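Protein CT_858 (Chlamydia trachomatis, PDB 3DOR) probably acts as a serine-type endopeptidase, a secreted chlamydial protease with a PDZ domain and an S41-family peptidase domain. Local coordinates at residues Ile81-Leu86 / Arg185-Gly190; Gly75-Ala80 / Ala155-Lys160; Tyr85-Val90 / Ile103-Ser108. One frame throughout, in Å; residues are numbered along the deposited sequence.

Contact 1 of 3, residues Ile81-Leu86 / Arg185-Gly190; sequences IESAYL and RYVPEG. With SO4 (sulfate ion), chain L.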
ATOM      1  N   ILE B  81      -7.792  17.264 -10.047  1.00 35.00           N
ATOM      2  CA  ILE B  81      -6.694  17.767 -10.867  1.00 35.15           C
ATOM      3  C   ILE B  81      -6.659  19.265 -11.128  1.00 35.72           C
ATOM      4  O   ILE B  81      -5.666  19.774 -11.646  1.00 36.53           O
ATOM      5  CB  ILE B  81      -6.644  17.062 -12.235  1.00 36.34           C
ATOM      6  CG1 ILE B  81      -7.904  17.382 -13.038  1.00 36.43           C
ATOM      7  CG2 ILE B  81      -6.504  15.557 -12.038  1.00 38.08           C
ATOM      8  CD1 ILE B  81      -7.924  16.730 -14.400  1.00 36.25           C
ATOM      9  N   GLU B  82      -7.728  19.974 -10.785  1.00 35.25           N
ATOM     10  CA  GLU B  82      -7.750  21.416 -11.009  1.00 35.97           C
ATOM     11  C   GLU B  82      -6.504  22.081 -10.417  1.00 35.52           C
ATOM     12  O   GLU B  82      -6.118  21.786  -9.284  1.00 36.28           O
ATOM     13  CB  GLU B  82      -8.995  22.033 -10.379  1.00 36.01           C
ATOM     14  CG  GLU B  82      -9.061  23.535 -10.546  1.00 39.23           C
ATOM     15  CD  GLU B  82     -10.311  24.120  -9.941  1.00 39.00           C
ATOM     16  OE1 GLU B  82     -10.660  23.721  -8.811  1.00 40.92           O
ATOM     17  OE2 GLU B  82     -10.938  24.981 -10.589  1.00 40.06           O
ATOM     18  N   SER B  83      -5.879  22.974 -11.178  1.00 33.30           N
ATOM     19  CA  SER B  83      -4.688  23.657 -10.689  1.00 33.55           C
ATOM     20  C   SER B  83      -4.399  24.964 -11.418  1.00 33.55           C
ATOM     21  O   SER B  83      -4.872  25.192 -12.535  1.00 33.79           O
ATOM     22  CB  SER B  83      -3.468  22.740 -10.810  1.00 33.26           C
ATOM     23  OG  SER B  83      -3.084  22.581 -12.167  1.00 34.50           O
ATOM     24  N   ALA B  84      -3.609  25.815 -10.775  1.00 33.49           N
ATOM     25  CA  ALA B  84      -3.219  27.108 -11.331  1.00 34.53           C
ATOM     26  C   ALA B  84      -1.722  27.256 -11.101  1.00 33.82           C
ATOM     27  O   ALA B  84      -1.230  26.944 -10.025  1.00 35.33           O
ATOM     28  CB  ALA B  84      -3.974  28.227 -10.632  1.00 34.62           C
ATOM     29  N   TYR B  85      -1.003  27.737 -12.107  1.00 34.22           N
ATOM     30  CA  TYR B  85       0.443  27.879 -11.998  1.00 33.90           C
ATOM     31  C   TYR B  85       0.995  29.067 -12.772  1.00 32.72           C
ATOM     32  O   TYR B  85       0.571  29.319 -13.895  1.00 33.09           O
ATOM     33  CB  TYR B  85       1.111  26.606 -12.526  1.00 33.77           C
ATOM     34  CG  TYR B  85       2.626  26.647 -12.553  1.00 35.11           C
ATOM     35  CD1 TYR B  85       3.368  26.479 -11.384  1.00 35.46           C
ATOM     36  CD2 TYR B  85       3.315  26.832 -13.754  1.00 34.14           C
ATOM     37  CE1 TYR B  85       4.764  26.493 -11.405  1.00 36.65           C
ATOM     38  CE2 TYR B  85       4.709  26.848 -13.792  1.00 36.14           C
ATOM     39  CZ  TYR B  85       5.427  26.678 -12.612  1.00 37.98           C
ATOM     40  OH  TYR B  85       6.801  26.692 -12.637  1.00 40.14           O
ATOM     41  N   LEU B  86       1.937  29.784 -12.161  1.00 30.91           N
ATOM     42  CA  LEU B  86       2.617  30.911 -12.798  1.00 30.79           C
ATOM     43  C   LEU B  86       4.106  30.557 -12.796  1.00 31.49           C
ATOM     44  O   LEU B  86       4.670  30.240 -11.751  1.00 32.06           O
ATOM     45  CB  LEU B  86       2.361  32.208 -12.033  1.00 29.24           C
ATOM     46  CG  LEU B  86       0.915  32.704 -12.195  1.00 31.88           C
ATOM     47  CD1 LEU B  86       0.664  33.949 -11.353  1.00 27.88           C
ATOM     48  CD2 LEU B  86       0.665  32.983 -13.677  1.00 28.42           C
ATOM     49  N   ARG B 185      -1.807  29.740 -15.472  1.00 39.47           N
ATOM     50  CA  ARG B 185      -1.818  28.577 -16.342  1.00 40.58           C
ATOM     51  C   ARG B 185      -2.809  27.687 -15.595  1.00 40.84           C
ATOM     52  O   ARG B 185      -2.488  27.141 -14.538  1.00 40.76           O
ATOM     53  CB  ARG B 185      -0.431  27.941 -16.395  1.00 43.33           C
ATOM     54  CG  ARG B 185       0.185  27.971 -17.780  1.00 46.75           C
ATOM     55  CD  ARG B 185       1.382  28.902 -17.898  1.00 47.04           C
ATOM     56  NE  ARG B 185       2.593  28.130 -18.153  1.00 48.86           N
ATOM     57  CZ  ARG B 185       3.750  28.643 -18.564  1.00 50.42           C
ATOM     58  NH1 ARG B 185       3.870  29.943 -18.778  1.00 52.04           N
ATOM     59  NH2 ARG B 185       4.796  27.850 -18.747  1.00 48.63           N
ATOM     60  N   TYR B 186      -4.014  27.561 -16.143  1.00 40.51           N
ATOM     61  CA  TYR B 186      -5.091  26.814 -15.505  1.00 39.92           C
ATOM     62  C   TYR B 186      -5.450  25.456 -16.101  1.00 40.31           C
ATOM     63  O   TYR B 186      -5.483  25.271 -17.317  1.00 41.53           O
ATOM     64  CB  TYR B 186      -6.340  27.706 -15.476  1.00 39.07           C
ATOM     65  CG  TYR B 186      -7.544  27.137 -14.757  1.00 38.35           C
ATOM     66  CD1 TYR B 186      -7.576  27.052 -13.369  1.00 37.31           C
ATOM     67  CD2 TYR B 186      -8.665  26.706 -15.467  1.00 38.00           C
ATOM     68  CE1 TYR B 186      -8.695  26.555 -12.701  1.00 37.80           C
ATOM     69  CE2 TYR B 186      -9.792  26.207 -14.812  1.00 37.42           C
ATOM     70  CZ  TYR B 186      -9.801  26.134 -13.427  1.00 39.99           C
ATOM     71  OH  TYR B 186     -10.911  25.641 -12.767  1.00 38.95           O
ATOM     72  N   VAL B 187      -5.714  24.507 -15.214  1.00 40.88           N
ATOM     73  CA  VAL B 187      -6.121  23.164 -15.599  1.00 39.30           C
ATOM     74  C   VAL B 187      -7.474  22.965 -14.920  1.00 38.81           C
ATOM     75  O   VAL B 187      -7.565  22.979 -13.691  1.00 37.39           O
ATOM     76  CB  VAL B 187      -5.115  22.090 -15.096  1.00 40.52           C
ATOM     77  CG1 VAL B 187      -5.684  20.696 -15.305  1.00 40.02           C
ATOM     78  CG2 VAL B 187      -3.792  22.218 -15.848  1.00 38.21           C
ATOM     79  N   PRO B 188      -8.552  22.816 -15.713  1.00 38.66           N
ATOM     80  CA  PRO B 188      -9.887  22.624 -15.131  1.00 38.48           C
ATOM     81  C   PRO B 188     -10.024  21.276 -14.430  1.00 38.76           C
ATOM     82  O   PRO B 188      -9.229  20.364 -14.654  1.00 38.39           O
ATOM     83  CB  PRO B 188     -10.814  22.755 -16.338  1.00 38.11           C
ATOM     84  CG  PRO B 188      -9.976  22.235 -17.464  1.00 40.00           C
ATOM     85  CD  PRO B 188      -8.612  22.841 -17.185  1.00 37.94           C
ATOM     86  N   GLU B 189     -11.030  21.161 -13.573  1.00 39.23           N
ATOM     87  CA  GLU B 189     -11.261  19.922 -12.844  1.00 40.85           C
ATOM     88  C   GLU B 189     -11.808  18.844 -13.767  1.00 41.43           C
ATOM     89  O   GLU B 189     -12.700  19.103 -14.575  1.00 42.28           O
ATOM     90  CB  GLU B 189     -12.236  20.151 -11.687  1.00 40.45           C
ATOM     91  CG  GLU B 189     -12.399  18.923 -10.806  1.00 41.56           C
ATOM     92  CD  GLU B 189     -11.061  18.390 -10.316  1.00 42.13           C
ATOM     93  OE1 GLU B 189     -10.371  19.123  -9.573  1.00 39.23           O
ATOM     94  OE2 GLU B 189     -10.699  17.247 -10.683  1.00 40.48           O
ATOM     95  N   GLY B 190     -11.264  17.637 -13.645  1.00 41.94           N
ATOM     96  CA  GLY B 190     -11.710  16.539 -14.482  1.00 41.19           C
ATOM     97  C   GLY B 190     -12.549  15.553 -13.694  1.00 40.44           C
ATOM     98  O   GLY B 190     -13.109  14.606 -14.245  1.00 40.62           O
TER
HETATM   99  S   SO4 L 616       1.727  32.415 -20.996  1.00 63.04           S
HETATM  100  O1  SO4 L 616       2.209  33.577 -21.855  1.00 62.14           O
HETATM  101  O2  SO4 L 616       1.442  31.231 -21.893  1.00 61.09           O
HETATM  102  O3  SO4 L 616       2.776  32.003 -19.983  1.00 61.44           O
HETATM  103  O4  SO4 L 616       0.489  32.900 -20.258  1.00 61.52           O
HETATM  104  O   HOH W   1     -11.596  20.889  -8.156  1.00 33.80           O
HETATM  105  O   HOH W   2      -1.941  24.437 -13.926  1.00 44.79           O
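The antiparallel pairing of strand 83-92 with strand 177-187, inside the PDZ domain, brings Ser83 opposite Val187 and Tyr85 opposite Arg185 as hydrogen-bonded pairs, with Ala84 and Tyr186 as the non-hydrogen-bonded pair between them. Ser83 N donates to Val187 O at 3.0 Å and Val187 N donates to Ser83 O at 2.9 Å. Ser83, Tyr85, Arg185 and Val187 share one face of this sheet, Ala84 and Tyr186 the other. The two strands, about a hundred residues apart in sequence, are thus neighbours in the antiparallel PDZ sheet. Where the regular pairing stops, a carboxylate takes over: Glu189, bent at chi2 (53°), turns its carboxylate to the backbone N-H groups of Ile81 and Glu82. Its OE2 receives Ile81 N on the syn side at 3.0 Å, while OE1 takes Glu82 N from above the carboxylate plane, also at 3.0 Å. A water bridges the same OE1 to Glu82 OE1, and a bond from Val191 N adds a further donor to OE2. The Glu82 carboxylate comes to the edge of the Tyr186 ring, but OE2 and OH are modelled too close together, so the detail is doubtful. At the far end Arg185 NH1 makes a weak bond to O3 of a sulfate probably from the crystallisation liquor.

Contact 2 of 3, residues Gly75-Ala80 / Ala155-Lys160; sequences GVTFFA and ASLGHK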
ATOM      1  N   GLY B  75      -1.083  16.062   6.349  1.00 31.38           N
ATOM      2  CA  GLY B  75      -1.817  16.703   5.268  1.00 32.41           C
ATOM      3  C   GLY B  75      -2.721  15.772   4.474  1.00 32.53           C
ATOM      4  O   GLY B  75      -2.551  14.556   4.493  1.00 33.10           O
ATOM      5  N   VAL B  76      -3.685  16.348   3.764  1.00 32.46           N
ATOM      6  CA  VAL B  76      -4.615  15.565   2.962  1.00 31.82           C
ATOM      7  C   VAL B  76      -4.479  15.894   1.483  1.00 32.16           C
ATOM      8  O   VAL B  76      -4.375  17.060   1.113  1.00 33.85           O
ATOM      9  CB  VAL B  76      -6.085  15.855   3.352  1.00 34.75           C
ATOM     10  CG1 VAL B  76      -7.015  14.860   2.661  1.00 33.86           C
ATOM     11  CG2 VAL B  76      -6.255  15.807   4.859  1.00 33.48           C
ATOM     12  N   THR B  77      -4.474  14.869   0.639  1.00 31.06           N
ATOM     13  CA  THR B  77      -4.412  15.076  -0.803  1.00 30.97           C
ATOM     14  C   THR B  77      -5.740  14.535  -1.325  1.00 31.70           C
ATOM     15  O   THR B  77      -6.327  13.638  -0.716  1.00 30.65           O
ATOM     16  CB  THR B  77      -3.254  14.301  -1.464  1.00 31.35           C
ATOM     17  OG1 THR B  77      -3.470  12.895  -1.323  1.00 35.79           O
ATOM     18  CG2 THR B  77      -1.929  14.674  -0.818  1.00 32.41           C
ATOM     19  N   PHE B  78      -6.216  15.066  -2.445  1.00 30.83           N
ATOM     20  CA  PHE B  78      -7.501  14.626  -2.978  1.00 30.95           C
ATOM     21  C   PHE B  78      -7.446  14.171  -4.423  1.00 30.60           C
ATOM     22  O   PHE B  78      -6.537  14.551  -5.164  1.00 29.70           O
ATOM     23  CB  PHE B  78      -8.527  15.763  -2.850  1.00 28.05           C
ATOM     24  CG  PHE B  78      -8.590  16.369  -1.475  1.00 29.15           C
ATOM     25  CD1 PHE B  78      -7.708  17.380  -1.108  1.00 26.84           C
ATOM     26  CD2 PHE B  78      -9.518  15.913  -0.539  1.00 28.21           C
ATOM     27  CE1 PHE B  78      -7.746  17.935   0.177  1.00 28.61           C
ATOM     28  CE2 PHE B  78      -9.564  16.460   0.749  1.00 26.62           C
ATOM     29  CZ  PHE B  78      -8.678  17.472   1.104  1.00 27.79           C
ATOM     30  N   PHE B  79      -8.422  13.352  -4.817  1.00 31.50           N
ATOM     31  CA  PHE B  79      -8.501  12.885  -6.200  1.00 33.28           C
ATOM     32  C   PHE B  79      -9.115  14.042  -6.985  1.00 32.97           C
ATOM     33  O   PHE B  79     -10.310  14.035  -7.268  1.00 35.33           O
ATOM     34  CB  PHE B  79      -9.409  11.647  -6.330  1.00 31.48           C
ATOM     35  CG  PHE B  79      -8.833  10.384  -5.746  1.00 30.17           C
ATOM     36  CD1 PHE B  79      -9.355   9.837  -4.574  1.00 30.33           C
ATOM     37  CD2 PHE B  79      -7.777   9.727  -6.382  1.00 31.34           C
ATOM     38  CE1 PHE B  79      -8.838   8.652  -4.046  1.00 28.27           C
ATOM     39  CE2 PHE B  79      -7.250   8.545  -5.864  1.00 28.44           C
ATOM     40  CZ  PHE B  79      -7.782   8.005  -4.693  1.00 30.03           C
ATOM     41  N   ALA B  80      -8.293  15.033  -7.315  1.00 34.09           N
ATOM     42  CA  ALA B  80      -8.730  16.222  -8.050  1.00 34.91           C
ATOM     43  C   ALA B  80      -7.550  16.759  -8.840  1.00 35.46           C
ATOM     44  O   ALA B  80      -6.423  16.726  -8.352  1.00 38.66           O
ATOM     45  CB  ALA B  80      -9.226  17.279  -7.072  1.00 33.58           C
ATOM     46  N   ALA B 155      -5.972  21.891  -6.339  1.00 31.95           N
ATOM     47  CA  ALA B 155      -7.142  21.355  -5.657  1.00 33.11           C
ATOM     48  C   ALA B 155      -6.742  20.019  -5.032  1.00 31.25           C
ATOM     49  O   ALA B 155      -7.382  19.563  -4.092  1.00 30.46           O
ATOM     50  CB  ALA B 155      -8.305  21.149  -6.641  1.00 32.39           C
ATOM     51  N   SER B 156      -5.683  19.403  -5.559  1.00 28.97           N
ATOM     52  CA  SER B 156      -5.212  18.121  -5.036  1.00 28.23           C
ATOM     53  C   SER B 156      -4.720  18.287  -3.603  1.00 27.78           C
ATOM     54  O   SER B 156      -4.621  17.318  -2.855  1.00 26.38           O
ATOM     55  CB  SER B 156      -4.077  17.547  -5.908  1.00 28.26           C
ATOM     56  OG  SER B 156      -2.903  18.348  -5.855  1.00 28.65           O
ATOM     57  N   LEU B 157      -4.413  19.521  -3.221  1.00 27.14           N
ATOM     58  CA  LEU B 157      -3.943  19.781  -1.875  1.00 28.04           C
ATOM     59  C   LEU B 157      -4.989  20.549  -1.060  1.00 29.18           C
ATOM     60  O   LEU B 157      -4.730  20.968   0.072  1.00 26.79           O
ATOM     61  CB  LEU B 157      -2.622  20.554  -1.927  1.00 27.45           C
ATOM     62  CG  LEU B 157      -1.455  19.812  -2.594  1.00 29.37           C
ATOM     63  CD1 LEU B 157      -0.187  20.675  -2.577  1.00 30.10           C
ATOM     64  CD2 LEU B 157      -1.213  18.504  -1.850  1.00 28.40           C
ATOM     65  N   GLY B 158      -6.173  20.727  -1.639  1.00 29.37           N
ATOM     66  CA  GLY B 158      -7.228  21.438  -0.937  1.00 30.83           C
ATOM     67  C   GLY B 158      -7.191  22.952  -1.095  1.00 32.47           C
ATOM     68  O   GLY B 158      -7.850  23.675  -0.335  1.00 31.61           O
ATOM     69  N   HIS B 159      -6.425  23.437  -2.071  1.00 30.93           N
ATOM     70  CA  HIS B 159      -6.339  24.872  -2.315  1.00 33.08           C
ATOM     71  C   HIS B 159      -7.524  25.326  -3.153  1.00 34.54           C
ATOM     72  O   HIS B 159      -8.084  24.549  -3.920  1.00 33.37           O
ATOM     73  CB  HIS B 159      -5.095  25.256  -3.136  1.00 31.83           C
ATOM     74  CG  HIS B 159      -3.795  24.819  -2.545  1.00 32.51           C
ATOM     75  ND1 HIS B 159      -3.625  24.578  -1.199  1.00 33.35           N
ATOM     76  CD2 HIS B 159      -2.580  24.637  -3.117  1.00 29.69           C
ATOM     77  CE1 HIS B 159      -2.362  24.269  -0.966  1.00 33.14           C
ATOM     78  NE2 HIS B 159      -1.707  24.298  -2.114  1.00 31.97           N
ATOM     79  N   LYS B 160      -7.897  26.590  -3.008  1.00 36.52           N
ATOM     80  CA  LYS B 160      -8.948  27.153  -3.844  1.00 39.00           C
ATOM     81  C   LYS B 160      -8.110  27.488  -5.070  1.00 37.85           C
ATOM     82  O   LYS B 160      -7.034  28.061  -4.931  1.00 38.63           O
ATOM     83  CB  LYS B 160      -9.496  28.451  -3.252  1.00 40.67           C
ATOM     84  CG  LYS B 160     -10.330  28.288  -2.000  1.00 44.92           C
ATOM     85  CD  LYS B 160     -10.847  29.648  -1.546  1.00 47.65           C
ATOM     86  CE  LYS B 160     -11.795  29.527  -0.366  1.00 50.19           C
ATOM     87  NZ  LYS B 160     -12.156  30.871   0.165  1.00 51.62           N
TER
HETATM   88  O   HOH W   3      -3.568  19.409   1.818  1.00 35.07           O
HETATM   89  O   HOH W   4      -4.951  19.459  -8.297  1.00 35.95           O
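Phe78 lays one border of its ring against the backbone of the 3-10 turn 155-157: CD1 comes 3.5 Å from Ser156 O, and CE1 lies 3.7 Å from both the N and the CA of Gly158. The carbonyl carbons of Ser156 and Leu157 lie at the edge of the ring, in its plane. With chi1 at -50°, CG stands beside the backbone N, which directs the ring toward the same turn that the N-H bonds. The turn follows strand 152-154 of the PDZ domain, whereas strand 75-78 belongs to a different antiparallel sheet, pairing there with strand 507-518; the contact therefore joins two sheets of the fold. Helix 55-67 also packs on the Phe78 ring, through Gln59 and Ala63.

One direct backbone bond crosses, from Phe78 N to Ser156 O at 2.8 Å, with the donor tilted 28° from the carbonyl plane. The same oxygen receives a CA-H...O contact from Thr77 CA, so it is approached by two successive residues of the strand. Gly158 has a positive phi (86°), and its N closes the turn on Ala155 O. Past the strand, an inverse gamma turn centred on Phe79 brings Ala80 round to the start of the 3-10 segment, where its methyl meets Ala155 CB at 4.0 Å. Thr77 CG2 and Leu157 CD2 meet at the same distance, the two side chains crossing at a slant.

Two waters complete the join. One donates to both Val76 O and Leu157 O, tying together carbonyls that could not bond each other. The other accepts from Ser156 N at 2.8 Å and donates to Ala80 O at 3.1 Å.

Contact 3 of 3, residues Tyr85-Val90 / Ile103-Ser108; sequences YLPYTV and IMTFSS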
ATOM      1  N   TYR B  85      -1.003  27.737 -12.107  1.00 34.22           N
ATOM      2  CA  TYR B  85       0.443  27.879 -11.998  1.00 33.90           C
ATOM      3  C   TYR B  85       0.995  29.067 -12.772  1.00 32.72           C
ATOM      4  O   TYR B  85       0.571  29.319 -13.895  1.00 33.09           O
ATOM      5  CB  TYR B  85       1.111  26.606 -12.526  1.00 33.77           C
ATOM      6  CG  TYR B  85       2.626  26.647 -12.553  1.00 35.11           C
ATOM      7  CD1 TYR B  85       3.368  26.479 -11.384  1.00 35.46           C
ATOM      8  CD2 TYR B  85       3.315  26.832 -13.754  1.00 34.14           C
ATOM      9  CE1 TYR B  85       4.764  26.493 -11.405  1.00 36.65           C
ATOM     10  CE2 TYR B  85       4.709  26.848 -13.792  1.00 36.14           C
ATOM     11  CZ  TYR B  85       5.427  26.678 -12.612  1.00 37.98           C
ATOM     12  OH  TYR B  85       6.801  26.692 -12.637  1.00 40.14           O
ATOM     13  N   LEU B  86       1.937  29.784 -12.161  1.00 30.91           N
ATOM     14  CA  LEU B  86       2.617  30.911 -12.798  1.00 30.79           C
ATOM     15  C   LEU B  86       4.106  30.557 -12.796  1.00 31.49           C
ATOM     16  O   LEU B  86       4.670  30.240 -11.751  1.00 32.06           O
ATOM     17  CB  LEU B  86       2.361  32.208 -12.033  1.00 29.24           C
ATOM     18  CG  LEU B  86       0.915  32.704 -12.195  1.00 31.88           C
ATOM     19  CD1 LEU B  86       0.664  33.949 -11.353  1.00 27.88           C
ATOM     20  CD2 LEU B  86       0.665  32.983 -13.677  1.00 28.42           C
ATOM     21  N   PRO B  87       4.760  30.608 -13.972  1.00 32.14           N
ATOM     22  CA  PRO B  87       6.178  30.289 -14.182  1.00 31.16           C
ATOM     23  C   PRO B  87       7.249  31.193 -13.568  1.00 31.65           C
ATOM     24  O   PRO B  87       8.182  31.621 -14.258  1.00 31.62           O
ATOM     25  CB  PRO B  87       6.285  30.237 -15.698  1.00 31.52           C
ATOM     26  CG  PRO B  87       5.375  31.353 -16.104  1.00 33.69           C
ATOM     27  CD  PRO B  87       4.163  31.147 -15.209  1.00 32.72           C
ATOM     28  N   TYR B  88       7.130  31.469 -12.276  1.00 30.43           N
ATOM     29  CA  TYR B  88       8.116  32.300 -11.592  1.00 31.69           C
ATOM     30  C   TYR B  88       8.526  31.703 -10.260  1.00 31.73           C
ATOM     31  O   TYR B  88       7.847  30.825  -9.727  1.00 31.00           O
ATOM     32  CB  TYR B  88       7.569  33.702 -11.352  1.00 32.85           C
ATOM     33  CG  TYR B  88       7.008  34.322 -12.597  1.00 34.72           C
ATOM     34  CD1 TYR B  88       5.649  34.219 -12.895  1.00 34.68           C
ATOM     35  CD2 TYR B  88       7.839  34.972 -13.503  1.00 34.53           C
ATOM     36  CE1 TYR B  88       5.131  34.750 -14.075  1.00 37.63           C
ATOM     37  CE2 TYR B  88       7.334  35.506 -14.685  1.00 37.18           C
ATOM     38  CZ  TYR B  88       5.983  35.388 -14.967  1.00 37.19           C
ATOM     39  OH  TYR B  88       5.495  35.882 -16.150  1.00 39.81           O
ATOM     40  N   THR B  89       9.655  32.166  -9.738  1.00 30.72           N
ATOM     41  CA  THR B  89      10.130  31.693  -8.451  1.00 30.47           C
ATOM     42  C   THR B  89      10.650  32.884  -7.663  1.00 30.09           C
ATOM     43  O   THR B  89      11.487  33.648  -8.137  1.00 31.72           O
ATOM     44  CB  THR B  89      11.259  30.652  -8.589  1.00 32.03           C
ATOM     45  OG1 THR B  89      10.808  29.555  -9.401  1.00 34.12           O
ATOM     46  CG2 THR B  89      11.651  30.122  -7.210  1.00 30.29           C
ATOM     47  N   VAL B  90      10.137  33.040  -6.454  1.00 29.93           N
ATOM     48  CA  VAL B  90      10.539  34.133  -5.593  1.00 33.44           C
ATOM     49  C   VAL B  90      11.301  33.601  -4.382  1.00 35.19           C
ATOM     50  O   VAL B  90      11.151  32.437  -4.007  1.00 36.58           O
ATOM     51  CB  VAL B  90       9.291  34.917  -5.125  1.00 34.30           C
ATOM     52  CG1 VAL B  90       9.647  35.874  -3.999  1.00 35.23           C
ATOM     53  CG2 VAL B  90       8.710  35.685  -6.304  1.00 34.74           C
ATOM     54  N   ILE B 103      12.768  32.807 -13.820  1.00 35.21           N
ATOM     55  CA  ILE B 103      11.708  33.058 -14.788  1.00 36.12           C
ATOM     56  C   ILE B 103      11.682  31.840 -15.709  1.00 36.87           C
ATOM     57  O   ILE B 103      12.700  31.497 -16.314  1.00 37.72           O
ATOM     58  CB  ILE B 103      12.015  34.314 -15.633  1.00 38.09           C
ATOM     59  CG1 ILE B 103      12.331  35.506 -14.722  1.00 39.43           C
ATOM     60  CG2 ILE B 103      10.837  34.626 -16.542  1.00 39.66           C
ATOM     61  CD1 ILE B 103      11.236  35.848 -13.740  1.00 41.54           C
ATOM     62  N   MET B 104      10.532  31.183 -15.819  1.00 36.39           N
ATOM     63  CA  MET B 104      10.441  29.992 -16.659  1.00 37.40           C
ATOM     64  C   MET B 104       9.470  30.098 -17.833  1.00 38.35           C
ATOM     65  O   MET B 104       8.706  29.172 -18.097  1.00 38.88           O
ATOM     66  CB  MET B 104      10.068  28.774 -15.807  1.00 37.45           C
ATOM     67  CG  MET B 104      11.036  28.471 -14.662  1.00 36.72           C
ATOM     68  SD  MET B 104      10.834  29.562 -13.232  1.00 36.89           S
ATOM     69  CE  MET B 104       9.572  28.697 -12.327  1.00 35.05           C
ATOM     70  N   THR B 105       9.506  31.219 -18.540  1.00 39.57           N
ATOM     71  CA  THR B 105       8.637  31.421 -19.692  1.00 42.08           C
ATOM     72  C   THR B 105       9.366  32.287 -20.716  1.00 44.07           C
ATOM     73  O   THR B 105      10.444  32.800 -20.430  1.00 41.58           O
ATOM     74  CB  THR B 105       7.311  32.093 -19.284  1.00 41.23           C
ATOM     75  OG1 THR B 105       6.503  32.287 -20.449  1.00 43.66           O
ATOM     76  CG2 THR B 105       7.570  33.423 -18.613  1.00 39.15           C
ATOM     77  N   PHE B 106       8.782  32.443 -21.904  1.00 48.44           N
ATOM     78  CA  PHE B 106       9.398  33.242 -22.964  1.00 52.29           C
ATOM     79  C   PHE B 106       9.734  34.654 -22.504  1.00 54.17           C
ATOM     80  O   PHE B 106       9.146  35.177 -21.558  1.00 53.86           O
ATOM     81  CB  PHE B 106       8.481  33.305 -24.191  1.00 55.64           C
ATOM     82  CG  PHE B 106       7.173  33.996 -23.932  1.00 59.29           C
ATOM     83  CD1 PHE B 106       7.056  35.379 -24.055  1.00 60.71           C
ATOM     84  CD2 PHE B 106       6.063  33.265 -23.528  1.00 60.28           C
ATOM     85  CE1 PHE B 106       5.844  36.023 -23.775  1.00 61.90           C
ATOM     86  CE2 PHE B 106       4.851  33.896 -23.247  1.00 61.55           C
ATOM     87  CZ  PHE B 106       4.740  35.275 -23.369  1.00 62.06           C
ATOM     88  N   SER B 107      10.681  35.264 -23.203  1.00 57.91           N
ATOM     89  CA  SER B 107      11.165  36.607 -22.909  1.00 60.59           C
ATOM     90  C   SER B 107      10.111  37.640 -22.551  1.00 61.57           C
ATOM     91  O   SER B 107       9.551  38.281 -23.439  1.00 63.20           O
ATOM     92  CB  SER B 107      11.966  37.127 -24.100  1.00 62.95           C
ATOM     93  OG  SER B 107      11.185  37.129 -25.286  1.00 62.94           O
ATOM     94  N   SER B 108       9.854  37.824 -21.258  1.00 61.13           N
ATOM     95  CA  SER B 108       8.872  38.812 -20.845  1.00 59.92           C
ATOM     96  C   SER B 108       9.458  39.882 -19.917  1.00 57.54           C
ATOM     97  O   SER B 108      10.644  39.854 -19.585  1.00 57.06           O
ATOM     98  CB  SER B 108       7.672  38.130 -20.191  1.00 62.45           C
ATOM     99  OG  SER B 108       6.464  38.655 -20.725  1.00 65.12           O
TER
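Met104 hooks over the chain at Pro87 and ends between two hydroxyls: its CE lies 3.3 Å from Thr89 OG1 and 3.4 Å from Tyr85 OH. Two successive bends in the chain, chi2 at 77° and chi3 at 87°, fold the thioether back to reach them. The methionine crosses both Tyr85 and Thr89 at about a right angle, and on the way its SD passes 3.5 Å from Pro87 O. Thr89 contributes through its oxygen because OG1 stands beside the backbone N, anti to the carbonyl carbon.

Met104 N donates to Pro87 O at 2.9 Å, nearly straight at 164° but tilted from the carbonyl plane. Pro87 is the centre of an inverse gamma turn, which interrupts strand 83-92 of the PDZ sheet; the strand resumes at Tyr88, which forms an antiparallel non-hydrogen-bonded pair with Ile103 at the end of strand 98-103. The contact thus holds the break in one strand against the loop that leaves its neighbour.

Tyr88 and Ile103 send their side chains to the same face of the sheet. Ile103 CD1 meets the ring at its edge, in plane, 3.5 Å from Tyr88 CD2, and Ile110 packs on both side chains. Thr105 comes to the proline ring from the loop, its CB 3.8 Å from Pro87 CG. Its CG2 methyl touches Pro87 CG as well as Tyr88 OH, the latter at 4.1 Å.

Contacts 1 and 3 share Tyr85 and Leu86 and use overlapping parts of strand 83-92, whereas contact 2 joins strand 75-78, in a separate sheet, to a turn of the PDZ domain. Contact 1 is a surface contact; contacts 2 and 3 are partly buried. Paired backbone bonds and a carboxylate dominate contact 1. The other two each have one direct backbone bond. Waters bridge the segments in contacts 1 and 2, while contact 3 relies on thioether, proline and ring packing. Contact 1 touches both others: Glu82 O probably bonds Ala155 N, and Arg185 NH1 packs on Pro87 CG. Contacts 2 and 3 stay about 9 Å apart at their nearest atoms.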